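Local coordinates for endo-xylogalacturonan hydrolase A (Aspergillus tubingensis, PDB 4C2L), which hydrolyses xylogalacturonan, the xylose-substituted galacturonan backbone found in the hairy regions of pectin, as a secreted family 28 glycoside hydrolase, at residues Arg150-Pro155 with Lys174-Ser179; Ser243-Val248 with His276-Val281; Tyr270-Asp275 with Glu313-Ala318. One frame throughout, in Å; residues are numbered along the deposited sequence.

Overall arrangement
A right-handed parallel beta-helix, the fold of family 28 glycoside hydrolases, stacks coil upon coil, and the three contacts sample how successive coils are joined. Contact 1 comes first along the chain and pairs strands 142-152 and 168-176; contact 2, its centre about 31 Å away on the opposite side of the chain's centre, pairs strands 246-259 and 279-294. Contact 3 links loops that lead into strands 279-294 and 319-329, with its centre about 11 Å from that of contact 2. The segments of contacts 2 and 3 alternate along the sequence and touch, so three consecutive coils are tied together there, through strand pairing first and loop contacts beyond it.

Contact 1 (Arg150-Pro155 with Lys174-Ser179); sequences RQKNPP and KMDANS. With SO4 (sulfate ion), chain G.
The guanidinium group of Arg150 meets two anions at its edge, the carboxylate of Asp176 and a bound sulfate, while CD of Lys152 lies over one of its faces, offset toward the rim. This cluster sits on two neighbouring coils of the parallel beta-helix, where strand 150-152 runs nearly parallel to strand 174-176. Arg150 grips Asp176 side-on in a bidentate salt bridge. NE reaches Asp176 OD2 on its syn lone pair at 2.8 Å. NH2 meets Asp176 OD1, also at 2.8 Å, in a nearly straight bond (170°), on the syn side but out of the carboxylate plane. The two planes are turned 35° against each other. With CG anti to the backbone N (chi1 175°) and the chain extended to NE, the arginine crosses the aspartate at about a right angle. Arg150 NH2 also holds sulfate O1 (2.7 Å) and NH1 holds O2; Lys152 NZ binds O2 and O4. Lys174 NZ stands 3.9 Å from Arg150 NE and makes only a long ion pair with Asp176 OD2, which probably offsets part of the like-charge proximity.

On the sheet face opposite Arg150, Lys152 and Asp176, Gln151 and Met175 lie side by side; Gln151 NE2 bonds Asn159. Beyond the C-terminal ends of the paired strands, backbone pairing runs on through Asn153 N to Asp176 O. Here the side chain of Ala177 lies about 9 Å from that of Asp210, the probable proton donor. The Asn153 side chain then takes over: OD1 accepts Asn178 N at 3.0 Å, somewhat tilted from the amide plane.

Contact 2 (Ser243-Val248 with His276-Val281); sequences SSDDSV and HGTSTV
Parallel strand pairing between two successive coils of the beta-helix is the essence of this contact, which begins in the loops leading into strands 246-259 and 279-294. The axes of the short strands 246-248 and 279-281 approach to 4.7 Å, 11° from parallel, with Asp246 opposite Ser279, Ser247 opposite Thr280 and Val248 opposite Val281. Three backbone bonds make the ladder: Asp246 N to Thr278 O, Thr280 N to Asp246 O, and Val248 N to Thr280 O, the last at 2.9 Å.

Ahead of the strands, a side chain takes over the role of a backbone acceptor. Asp245, its CG beside the backbone N (chi1 -80°), turns its carboxylate across the gap, and OD1 receives the N-H of Thr278 at 2.8 Å. The bond is almost straight at hydrogen (175°), yet the donor stands above the carboxylate plane. Gly277 CA makes a CA-H...O contact with Ser244 O at 3.3 Å. Within the first segment, Ser244 OG donates to Asp246 OD1, and Asp246 OD2 accepts from Gly241 N.

Ser247 and Thr280 meet CB to CB at 4.1 Å on one face. On the other, Val248 and Val281 both pack against Leu240 of strand 235-240, and Val281 also touches Leu320 and Ile323. Ser247 pairs its backbone with Ser218 on the preceding coil, and the next strand along is 319-329, where Lys319 makes backbone hydrogen bonds with Ser279 and Val281.

Contact 3 (Tyr270-Asp275 with Glu313-Ala318); sequences YPSGGD and ENPGNA
Ser272 reaches across from its loop to the backbone of segment 313-318, joining two loops that lead into successive strands of the parallel beta-helix. Its CB already lies 3.2 Å from Pro315 O and comes within 4.1 Å of Asn317 ND2. From there, a chi1 of 58° places OG between the backbone N and the carbonyl carbon, turned toward the partner loop. At the tip, OG, 24° out of the carbonyl plane, donates to Pro315 O at 2.6 Å and lies 3.2 Å from Asn314 C. The backbone N of Ser272 gives the same oxygen a longer bond of 3.3 Å, from well above that plane but on the same face, so one residue grips the carbonyl twice.

Beside it, Pro271 CB packs 3.4 Å from Asn314 O, and the Pro271 side chain touches Tyr310 and Cys311 of helix 308-313. Asn314, the first residue beyond that helix to leave helical backbone angles, returns its ND2 to Tyr310 O, while OD1 lies near Gly273 CA. The Tyr310 hydroxyl also bonds Ser272 O, linking the helix to both loops. Finally, a water donates to Ser272 OG and to Asn314 OD1, its oxygen 2.9 Å from each of those atoms.

Contact 1 (Arg150-Pro155 with Lys174-Ser179)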
ATOM      1  N   ARG A 150     -12.940  -8.486  -4.051  1.00 13.41           N
ATOM      2  CA  ARG A 150     -11.849  -9.106  -3.331  1.00 12.81           C
ATOM      3  C   ARG A 150     -10.650  -9.224  -4.269  1.00 12.82           C
ATOM      4  O   ARG A 150     -10.797  -9.638  -5.426  1.00 12.82           O
ATOM      5  CB  ARG A 150     -12.267 -10.500  -2.890  1.00 13.51           C
ATOM      6  CG  ARG A 150     -11.169 -11.303  -2.218  1.00 14.27           C
ATOM      7  CD  ARG A 150     -11.676 -12.656  -1.736  1.00 15.24           C
ATOM      8  NE  ARG A 150     -10.568 -13.421  -1.182  1.00 16.35           N
ATOM      9  CZ  ARG A 150     -10.500 -14.751  -1.154  1.00 17.10           C
ATOM     10  NH1 ARG A 150     -11.496 -15.488  -1.647  1.00 18.04           N
ATOM     11  NH2 ARG A 150      -9.432 -15.340  -0.625  1.00 18.45           N
ATOM     12  N   GLN A 151      -9.474  -8.877  -3.747  1.00 11.83           N
ATOM     13  CA  GLN A 151      -8.219  -9.155  -4.432  1.00 11.55           C
ATOM     14  C   GLN A 151      -7.511 -10.221  -3.627  1.00 11.46           C
ATOM     15  O   GLN A 151      -7.278 -10.046  -2.425  1.00 11.36           O
ATOM     16  CB  GLN A 151      -7.360  -7.890  -4.522  1.00 11.93           C
ATOM     17  CG  GLN A 151      -7.964  -6.814  -5.420  1.00 12.40           C
ATOM     18  CD  GLN A 151      -7.189  -5.509  -5.324  1.00 13.07           C
ATOM     19  OE1 GLN A 151      -6.585  -5.219  -4.298  1.00 13.66           O
ATOM     20  NE2 GLN A 151      -7.209  -4.722  -6.379  1.00 13.78           N
ATOM     21  N   LYS A 152      -7.162 -11.322  -4.293  1.00 11.17           N
ATOM     22  CA  LYS A 152      -6.640 -12.521  -3.644  1.00 11.83           C
ATOM     23  C   LYS A 152      -5.243 -12.861  -4.171  1.00 11.43           C
ATOM     24  O   LYS A 152      -5.043 -12.924  -5.384  1.00 11.38           O
ATOM     25  CB  LYS A 152      -7.588 -13.690  -3.964  1.00 12.19           C
ATOM     26  CG  LYS A 152      -7.126 -15.041  -3.451  1.00 13.43           C
ATOM     27  CD  LYS A 152      -8.134 -16.105  -3.876  1.00 14.37           C
ATOM     28  CE  LYS A 152      -7.607 -17.497  -3.570  1.00 16.03           C
ATOM     29  NZ  LYS A 152      -8.664 -18.493  -3.927  1.00 16.19           N
ATOM     30  N   ASN A 153      -4.291 -13.042  -3.258  1.00 10.47           N
ATOM     31  CA  ASN A 153      -2.968 -13.594  -3.572  1.00 10.40           C
ATOM     32  C   ASN A 153      -2.244 -12.926  -4.751  1.00 10.36           C
ATOM     33  O   ASN A 153      -1.868 -13.587  -5.722  1.00 10.55           O
ATOM     34  CB  ASN A 153      -3.057 -15.116  -3.763  1.00 10.69           C
ATOM     35  CG  ASN A 153      -3.591 -15.827  -2.533  1.00 11.54           C
ATOM     36  OD1 ASN A 153      -3.478 -15.312  -1.411  1.00 11.82           O
ATOM     37  ND2 ASN A 153      -4.165 -17.032  -2.728  1.00 11.47           N
ATOM     38  N   PRO A 154      -2.022 -11.608  -4.663  1.00 10.27           N
ATOM     39  CA  PRO A 154      -1.199 -10.946  -5.689  1.00 10.42           C
ATOM     40  C   PRO A 154       0.240 -11.446  -5.592  1.00 10.60           C
ATOM     41  O   PRO A 154       0.718 -11.738  -4.496  1.00 10.58           O
ATOM     42  CB  PRO A 154      -1.244  -9.479  -5.261  1.00 10.44           C
ATOM     43  CG  PRO A 154      -1.406  -9.540  -3.767  1.00 10.05           C
ATOM     44  CD  PRO A 154      -2.382 -10.689  -3.573  1.00 10.55           C
ATOM     45  N   PRO A 155       0.941 -11.554  -6.732  1.00 10.65           N
ATOM     46  CA  PRO A 155       2.357 -11.938  -6.681  1.00 10.60           C
ATOM     47  C   PRO A 155       3.188 -10.932  -5.867  1.00 10.33           C
ATOM     48  O   PRO A 155       4.189 -11.300  -5.253  1.00 10.35           O
ATOM     49  CB  PRO A 155       2.804 -11.862  -8.146  1.00 10.85           C
ATOM     50  CG  PRO A 155       1.570 -11.905  -8.957  1.00 11.13           C
ATOM     51  CD  PRO A 155       0.400 -11.471  -8.107  1.00 10.80           C
ATOM     52  N   LYS A 174     -11.820  -6.141  -0.097  1.00 15.25           N
ATOM     53  CA  LYS A 174     -11.261  -7.177   0.759  1.00 15.90           C
ATOM     54  C   LYS A 174     -10.001  -7.696   0.078  1.00 15.12           C
ATOM     55  O   LYS A 174     -10.062  -8.173  -1.042  1.00 14.30           O
ATOM     56  CB  LYS A 174     -12.261  -8.309   0.969  1.00 19.37           C
ATOM     57  CG  LYS A 174     -11.752  -9.396   1.903  1.00 24.15           C
ATOM     58  CD  LYS A 174     -12.897 -10.061   2.656  1.00 29.25           C
ATOM     59  CE  LYS A 174     -13.346 -11.336   1.956  1.00 32.58           C
ATOM     60  NZ  LYS A 174     -12.361 -12.429   2.189  1.00 33.40           N
ATOM     61  N   MET A 175      -8.862  -7.568   0.750  1.00 13.64           N
ATOM     62  CA  MET A 175      -7.589  -7.891   0.117  1.00 13.75           C
ATOM     63  C   MET A 175      -6.840  -8.863   0.994  1.00 13.57           C
ATOM     64  O   MET A 175      -6.640  -8.618   2.181  1.00 13.81           O
ATOM     65  CB  MET A 175      -6.778  -6.610  -0.091  1.00 13.58           C
ATOM     66  CG  MET A 175      -7.498  -5.642  -1.016  1.00 14.24           C
ATOM     67  SD  MET A 175      -7.018  -3.933  -0.732  1.00 15.13           S
ATOM     68  CE  MET A 175      -5.249  -4.093  -0.919  1.00 13.05           C
ATOM     69  N   ASP A 176      -6.454 -10.001   0.425  1.00 13.36           N
ATOM     70  CA  ASP A 176      -5.783 -11.001   1.238  1.00 13.79           C
ATOM     71  C   ASP A 176      -4.737 -11.742   0.451  1.00 13.19           C
ATOM     72  O   ASP A 176      -4.967 -12.123  -0.696  1.00 13.17           O
ATOM     73  CB  ASP A 176      -6.804 -11.988   1.849  1.00 15.50           C
ATOM     74  CG  ASP A 176      -7.753 -12.570   0.804  1.00 17.94           C
ATOM     75  OD1 ASP A 176      -7.413 -13.590   0.189  1.00 21.32           O
ATOM     76  OD2 ASP A 176      -8.857 -12.035   0.605  1.00 21.34           O
ATOM     77  N   ALA A 177      -3.585 -11.924   1.081  1.00 12.37           N
ATOM     78  CA  ALA A 177      -2.498 -12.731   0.539  1.00 12.85           C
ATOM     79  C   ALA A 177      -2.127 -13.734   1.618  1.00 13.58           C
ATOM     80  O   ALA A 177      -1.709 -13.329   2.708  1.00 13.72           O
ATOM     81  CB  ALA A 177      -1.307 -11.840   0.201  1.00 12.94           C
ATOM     82  N   ASN A 178      -2.315 -15.027   1.324  1.00 13.60           N
ATOM     83  CA  ASN A 178      -1.989 -16.112   2.250  1.00 14.78           C
ATOM     84  C   ASN A 178      -1.230 -17.203   1.528  1.00 14.53           C
ATOM     85  O   ASN A 178      -1.719 -17.734   0.538  1.00 14.71           O
ATOM     86  CB  ASN A 178      -3.266 -16.704   2.848  1.00 16.45           C
ATOM     87  CG  ASN A 178      -3.962 -15.732   3.781  1.00 17.63           C
ATOM     88  OD1 ASN A 178      -4.913 -15.059   3.377  1.00 20.61           O
ATOM     89  ND2 ASN A 178      -3.460 -15.609   5.007  1.00 17.40           N
ATOM     90  N   SER A 179      -0.034 -17.502   2.017  1.00 14.65           N
ATOM     91  CA  SER A 179       0.802 -18.540   1.431  1.00 14.63           C
ATOM     92  C   SER A 179       0.392 -19.918   1.930  1.00 15.85           C
ATOM     93  O   SER A 179       0.091 -20.095   3.098  1.00 16.37           O
ATOM     94  CB  SER A 179       2.259 -18.317   1.815  1.00 13.74           C
ATOM     95  OG  SER A 179       3.056 -19.354   1.257  1.00 13.79           O
TER
HETATM   96  S   SO4 G1409      -9.934 -18.829  -0.637  1.00 41.13           S
HETATM   97  O1  SO4 G1409      -9.535 -17.848   0.400  1.00 40.51           O
HETATM   98  O2  SO4 G1409     -10.578 -18.174  -1.802  1.00 38.72           O
HETATM   99  O3  SO4 G1409     -10.901 -19.776  -0.051  1.00 43.52           O
HETATM  100  O4  SO4 G1409      -8.719 -19.554  -1.080  1.00 43.55           O
HETATM  101  O   HOH W   1      -5.566 -15.390   0.425  1.00 18.89           O
HETATM  102  O   HOH W   2      -3.893 -19.146  -0.266  1.00 35.96           O

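Contact 2 (Ser243-Val248 with His276-Val281)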
ATOM      1  N   SER A 243      17.071   8.115  -4.192  1.00 22.34           N
ATOM      2  CA  SER A 243      17.920   8.624  -5.271  1.00 24.01           C
ATOM      3  C   SER A 243      17.464   9.974  -5.822  1.00 24.90           C
ATOM      4  O   SER A 243      17.973  10.435  -6.850  1.00 26.00           O
ATOM      5  CB  SER A 243      18.017   7.589  -6.392  1.00 25.69           C
ATOM      6  OG  SER A 243      16.748   7.377  -6.968  1.00 29.62           O
ATOM      7  N   SER A 244      16.512  10.608  -5.138  1.00 23.71           N
ATOM      8  CA  SER A 244      15.999  11.912  -5.549  1.00 23.82           C
ATOM      9  C   SER A 244      15.394  12.643  -4.357  1.00 22.67           C
ATOM     10  O   SER A 244      15.229  12.064  -3.276  1.00 20.98           O
ATOM     11  CB  SER A 244      14.961  11.763  -6.668  1.00 26.26           C
ATOM     12  OG  SER A 244      13.952  10.839  -6.283  1.00 31.09           O
ATOM     13  N   ASP A 245      15.091  13.921  -4.558  1.00 21.68           N
ATOM     14  CA  ASP A 245      14.378  14.713  -3.577  1.00 22.12           C
ATOM     15  C   ASP A 245      12.910  14.337  -3.696  1.00 20.36           C
ATOM     16  O   ASP A 245      12.306  14.506  -4.754  1.00 20.66           O
ATOM     17  CB  ASP A 245      14.584  16.203  -3.866  1.00 24.28           C
ATOM     18  CG  ASP A 245      15.930  16.727  -3.349  1.00 27.32           C
ATOM     19  OD1 ASP A 245      16.762  15.941  -2.835  1.00 25.49           O
ATOM     20  OD2 ASP A 245      16.151  17.962  -3.444  1.00 30.43           O
ATOM     21  N   ASP A 246      12.346  13.813  -2.614  1.00 17.87           N
ATOM     22  CA  ASP A 246      11.013  13.227  -2.643  1.00 16.92           C
ATOM     23  C   ASP A 246      10.128  13.915  -1.621  1.00 16.74           C
ATOM     24  O   ASP A 246      10.591  14.243  -0.526  1.00 16.51           O
ATOM     25  CB  ASP A 246      11.087  11.753  -2.246  1.00 16.37           C
ATOM     26  CG  ASP A 246      11.792  10.887  -3.275  1.00 17.17           C
ATOM     27  OD1 ASP A 246      11.743  11.209  -4.481  1.00 17.39           O
ATOM     28  OD2 ASP A 246      12.369   9.855  -2.868  1.00 17.00           O
ATOM     29  N   SER A 247       8.858  14.104  -1.961  1.00 16.06           N
ATOM     30  CA  SER A 247       7.920  14.686  -1.009  1.00 17.19           C
ATOM     31  C   SER A 247       6.626  13.891  -0.878  1.00 16.17           C
ATOM     32  O   SER A 247       6.168  13.241  -1.829  1.00 15.59           O
ATOM     33  CB  SER A 247       7.607  16.137  -1.361  1.00 20.42           C
ATOM     34  OG  SER A 247       6.672  16.177  -2.409  1.00 24.51           O
ATOM     35  N   VAL A 248       6.057  13.938   0.324  1.00 14.48           N
ATOM     36  CA  VAL A 248       4.723  13.397   0.591  1.00 13.56           C
ATOM     37  C   VAL A 248       4.014  14.493   1.371  1.00 13.36           C
ATOM     38  O   VAL A 248       4.570  15.003   2.357  1.00 13.35           O
ATOM     39  CB  VAL A 248       4.786  12.097   1.425  1.00 13.54           C
ATOM     40  CG1 VAL A 248       3.385  11.671   1.876  1.00 13.05           C
ATOM     41  CG2 VAL A 248       5.413  10.972   0.612  1.00 13.34           C
ATOM     42  N   HIS A 276      21.546   9.637  -2.370  1.00 25.52           N
ATOM     43  CA  HIS A 276      20.302   9.915  -1.647  1.00 23.19           C
ATOM     44  C   HIS A 276      19.914  11.343  -1.800  1.00 23.60           C
ATOM     45  O   HIS A 276      20.773  12.216  -1.907  1.00 23.02           O
ATOM     46  CB  HIS A 276      20.433   9.586  -0.169  1.00 23.25           C
ATOM     47  CG  HIS A 276      20.867   8.168   0.109  1.00 23.04           C
ATOM     48  ND1 HIS A 276      20.366   7.108  -0.564  1.00 24.50           N
ATOM     49  CD2 HIS A 276      21.768   7.657   1.031  1.00 23.65           C
ATOM     50  CE1 HIS A 276      20.944   5.977  -0.110  1.00 24.05           C
ATOM     51  NE2 HIS A 276      21.793   6.313   0.874  1.00 24.83           N
ATOM     52  N   GLY A 277      18.610  11.601  -1.815  1.00 21.83           N
ATOM     53  CA  GLY A 277      18.095  12.956  -1.844  1.00 21.50           C
ATOM     54  C   GLY A 277      17.498  13.351  -0.508  1.00 21.35           C
ATOM     55  O   GLY A 277      17.622  12.624   0.483  1.00 21.82           O
ATOM     56  N   THR A 278      16.856  14.512  -0.472  1.00 22.05           N
ATOM     57  CA  THR A 278      16.236  14.982   0.759  1.00 22.22           C
ATOM     58  C   THR A 278      14.761  14.662   0.678  1.00 20.43           C
ATOM     59  O   THR A 278      14.171  14.664  -0.405  1.00 21.58           O
ATOM     60  CB  THR A 278      16.464  16.497   1.021  1.00 25.16           C
ATOM     61  OG1 THR A 278      17.858  16.735   1.261  1.00 28.06           O
ATOM     62  CG2 THR A 278      15.679  16.974   2.262  1.00 25.28           C
ATOM     63  N   SER A 279      14.185  14.346   1.828  1.00 17.86           N
ATOM     64  CA  SER A 279      12.796  13.964   1.918  1.00 16.74           C
ATOM     65  C   SER A 279      12.038  15.078   2.611  1.00 15.97           C
ATOM     66  O   SER A 279      12.507  15.606   3.614  1.00 16.08           O
ATOM     67  CB  SER A 279      12.682  12.701   2.774  1.00 16.31           C
ATOM     68  OG  SER A 279      13.354  11.615   2.165  1.00 17.21           O
ATOM     69  N   THR A 280      10.867  15.406   2.089  1.00 15.32           N
ATOM     70  CA  THR A 280       9.998  16.409   2.686  1.00 16.00           C
ATOM     71  C   THR A 280       8.651  15.775   2.961  1.00 16.15           C
ATOM     72  O   THR A 280       8.020  15.228   2.057  1.00 16.02           O
ATOM     73  CB  THR A 280       9.848  17.619   1.742  1.00 17.01           C
ATOM     74  OG1 THR A 280      11.156  18.148   1.477  1.00 17.69           O
ATOM     75  CG2 THR A 280       8.992  18.702   2.355  1.00 17.79           C
ATOM     76  N   VAL A 281       8.209  15.826   4.216  1.00 14.87           N
ATOM     77  CA  VAL A 281       6.899  15.276   4.542  1.00 14.03           C
ATOM     78  C   VAL A 281       6.159  16.356   5.283  1.00 14.49           C
ATOM     79  O   VAL A 281       6.617  16.801   6.350  1.00 14.70           O
ATOM     80  CB  VAL A 281       7.001  14.012   5.418  1.00 14.17           C
ATOM     81  CG1 VAL A 281       5.609  13.416   5.669  1.00 14.14           C
ATOM     82  CG2 VAL A 281       7.905  12.984   4.751  1.00 13.78           C
TER

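Contact 3 (Tyr270-Asp275 with Glu313-Ala318)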
ATOM      1  N   TYR A 270      15.618   7.862   3.786  1.00 15.57           N
ATOM      2  CA  TYR A 270      17.031   7.559   3.643  1.00 17.09           C
ATOM      3  C   TYR A 270      17.862   8.668   4.282  1.00 17.87           C
ATOM      4  O   TYR A 270      17.438   9.815   4.327  1.00 18.62           O
ATOM      5  CB  TYR A 270      17.390   7.453   2.165  1.00 17.20           C
ATOM      6  CG  TYR A 270      17.043   6.108   1.565  1.00 17.95           C
ATOM      7  CD1 TYR A 270      15.761   5.848   1.069  1.00 18.41           C
ATOM      8  CD2 TYR A 270      18.008   5.100   1.475  1.00 18.22           C
ATOM      9  CE1 TYR A 270      15.443   4.606   0.516  1.00 18.67           C
ATOM     10  CE2 TYR A 270      17.699   3.863   0.922  1.00 18.56           C
ATOM     11  CZ  TYR A 270      16.423   3.626   0.443  1.00 19.21           C
ATOM     12  OH  TYR A 270      16.134   2.391  -0.108  1.00 19.76           O
ATOM     13  N   PRO A 271      19.051   8.322   4.782  1.00 19.41           N
ATOM     14  CA  PRO A 271      19.943   9.381   5.267  1.00 19.97           C
ATOM     15  C   PRO A 271      20.592  10.120   4.096  1.00 20.61           C
ATOM     16  O   PRO A 271      20.232   9.880   2.938  1.00 20.94           O
ATOM     17  CB  PRO A 271      20.988   8.601   6.059  1.00 20.73           C
ATOM     18  CG  PRO A 271      21.061   7.291   5.338  1.00 20.45           C
ATOM     19  CD  PRO A 271      19.612   6.979   5.014  1.00 19.83           C
ATOM     20  N   SER A 272      21.536  11.019   4.381  1.00 22.14           N
ATOM     21  CA  SER A 272      22.224  11.725   3.306  1.00 23.17           C
ATOM     22  C   SER A 272      23.377  10.873   2.754  1.00 25.07           C
ATOM     23  O   SER A 272      23.516   9.699   3.103  1.00 24.39           O
ATOM     24  CB  SER A 272      22.736  13.085   3.785  1.00 23.70           C
ATOM     25  OG  SER A 272      23.608  12.914   4.891  1.00 23.23           O
ATOM     26  N   GLY A 273      24.189  11.465   1.883  1.00 26.98           N
ATOM     27  CA  GLY A 273      25.329  10.751   1.298  1.00 27.87           C
ATOM     28  C   GLY A 273      24.951   9.978   0.049  1.00 29.43           C
ATOM     29  O   GLY A 273      23.769   9.801  -0.265  1.00 27.48           O
ATOM     30  N   GLY A 274      25.965   9.523  -0.683  1.00 31.16           N
ATOM     31  CA  GLY A 274      25.743   8.759  -1.900  1.00 30.92           C
ATOM     32  C   GLY A 274      24.829   9.479  -2.866  1.00 31.11           C
ATOM     33  O   GLY A 274      24.995  10.671  -3.119  1.00 32.60           O
ATOM     34  N   ASP A 275      23.851   8.752  -3.393  1.00 30.12           N
ATOM     35  CA  ASP A 275      22.910   9.306  -4.354  1.00 29.91           C
ATOM     36  C   ASP A 275      21.591   9.693  -3.696  1.00 26.77           C
ATOM     37  O   ASP A 275      20.634  10.039  -4.386  1.00 26.64           O
ATOM     38  CB  ASP A 275      22.651   8.296  -5.476  1.00 34.48           C
ATOM     39  CG  ASP A 275      23.830   8.167  -6.425  1.00 39.18           C
ATOM     40  OD1 ASP A 275      24.803   8.947  -6.292  1.00 40.93           O
ATOM     41  OD2 ASP A 275      23.777   7.289  -7.312  1.00 41.86           O
ATOM     42  N   GLU A 313      28.202   9.489   9.928  1.00 37.77           N
ATOM     43  CA  GLU A 313      28.952  10.286   8.957  1.00 38.18           C
ATOM     44  C   GLU A 313      28.051  10.982   7.932  1.00 35.21           C
ATOM     45  O   GLU A 313      28.444  11.986   7.336  1.00 32.95           O
ATOM     46  CB  GLU A 313      30.008   9.427   8.239  1.00 43.74           C
ATOM     47  CG  GLU A 313      30.904   8.588   9.155  1.00 49.41           C
ATOM     48  CD  GLU A 313      32.076   9.358   9.772  1.00 54.02           C
ATOM     49  OE1 GLU A 313      32.153  10.599   9.621  1.00 56.33           O
ATOM     50  OE2 GLU A 313      32.936   8.710  10.417  1.00 55.87           O
ATOM     51  N   ASN A 314      26.845  10.446   7.728  1.00 32.25           N
ATOM     52  CA  ASN A 314      25.902  10.991   6.753  1.00 29.47           C
ATOM     53  C   ASN A 314      24.524  11.183   7.385  1.00 28.21           C
ATOM     54  O   ASN A 314      23.633  10.345   7.192  1.00 26.11           O
ATOM     55  CB  ASN A 314      25.780  10.058   5.548  1.00 30.05           C
ATOM     56  CG  ASN A 314      27.108   9.822   4.858  1.00 30.40           C
ATOM     57  OD1 ASN A 314      27.540  10.622   4.029  1.00 30.62           O
ATOM     58  ND2 ASN A 314      27.750   8.712   5.185  1.00 29.69           N
ATOM     59  N   PRO A 315      24.346  12.276   8.143  1.00 26.61           N
ATOM     60  CA  PRO A 315      23.125  12.412   8.931  1.00 25.34           C
ATOM     61  C   PRO A 315      21.879  12.577   8.062  1.00 23.23           C
ATOM     62  O   PRO A 315      21.958  13.044   6.919  1.00 22.44           O
ATOM     63  CB  PRO A 315      23.377  13.682   9.764  1.00 26.90           C
ATOM     64  CG  PRO A 315      24.860  13.886   9.718  1.00 27.54           C
ATOM     65  CD  PRO A 315      25.254  13.422   8.353  1.00 28.36           C
ATOM     66  N   GLY A 316      20.739  12.180   8.613  1.00 21.55           N
ATOM     67  CA  GLY A 316      19.461  12.412   7.958  1.00 20.80           C
ATOM     68  C   GLY A 316      19.093  13.882   8.068  1.00 20.01           C
ATOM     69  O   GLY A 316      19.366  14.523   9.089  1.00 19.76           O
ATOM     70  N   ASN A 317      18.492  14.423   7.011  1.00 18.95           N
ATOM     71  CA  ASN A 317      18.054  15.824   7.007  1.00 19.34           C
ATOM     72  C   ASN A 317      16.629  15.989   6.496  1.00 17.67           C
ATOM     73  O   ASN A 317      16.251  17.024   5.933  1.00 16.48           O
ATOM     74  CB  ASN A 317      19.041  16.732   6.257  1.00 21.51           C
ATOM     75  CG  ASN A 317      19.352  16.245   4.853  1.00 24.81           C
ATOM     76  OD1 ASN A 317      18.522  15.613   4.194  1.00 24.09           O
ATOM     77  ND2 ASN A 317      20.578  16.522   4.393  1.00 27.75           N
ATOM     78  N   ALA A 318      15.818  14.957   6.725  1.00 16.91           N
ATOM     79  CA  ALA A 318      14.429  15.002   6.287  1.00 15.63           C
ATOM     80  C   ALA A 318      13.691  16.177   6.935  1.00 15.64           C
ATOM     81  O   ALA A 318      13.920  16.511   8.096  1.00 16.98           O
ATOM     82  CB  ALA A 318      13.728  13.686   6.601  1.00 15.79           C
TER
HETATM   83  O   HOH W   3      18.430  12.469   4.699  1.00 22.21           O
HETATM   84  O   HOH W   4      26.309  13.263   3.888  1.00 35.03           O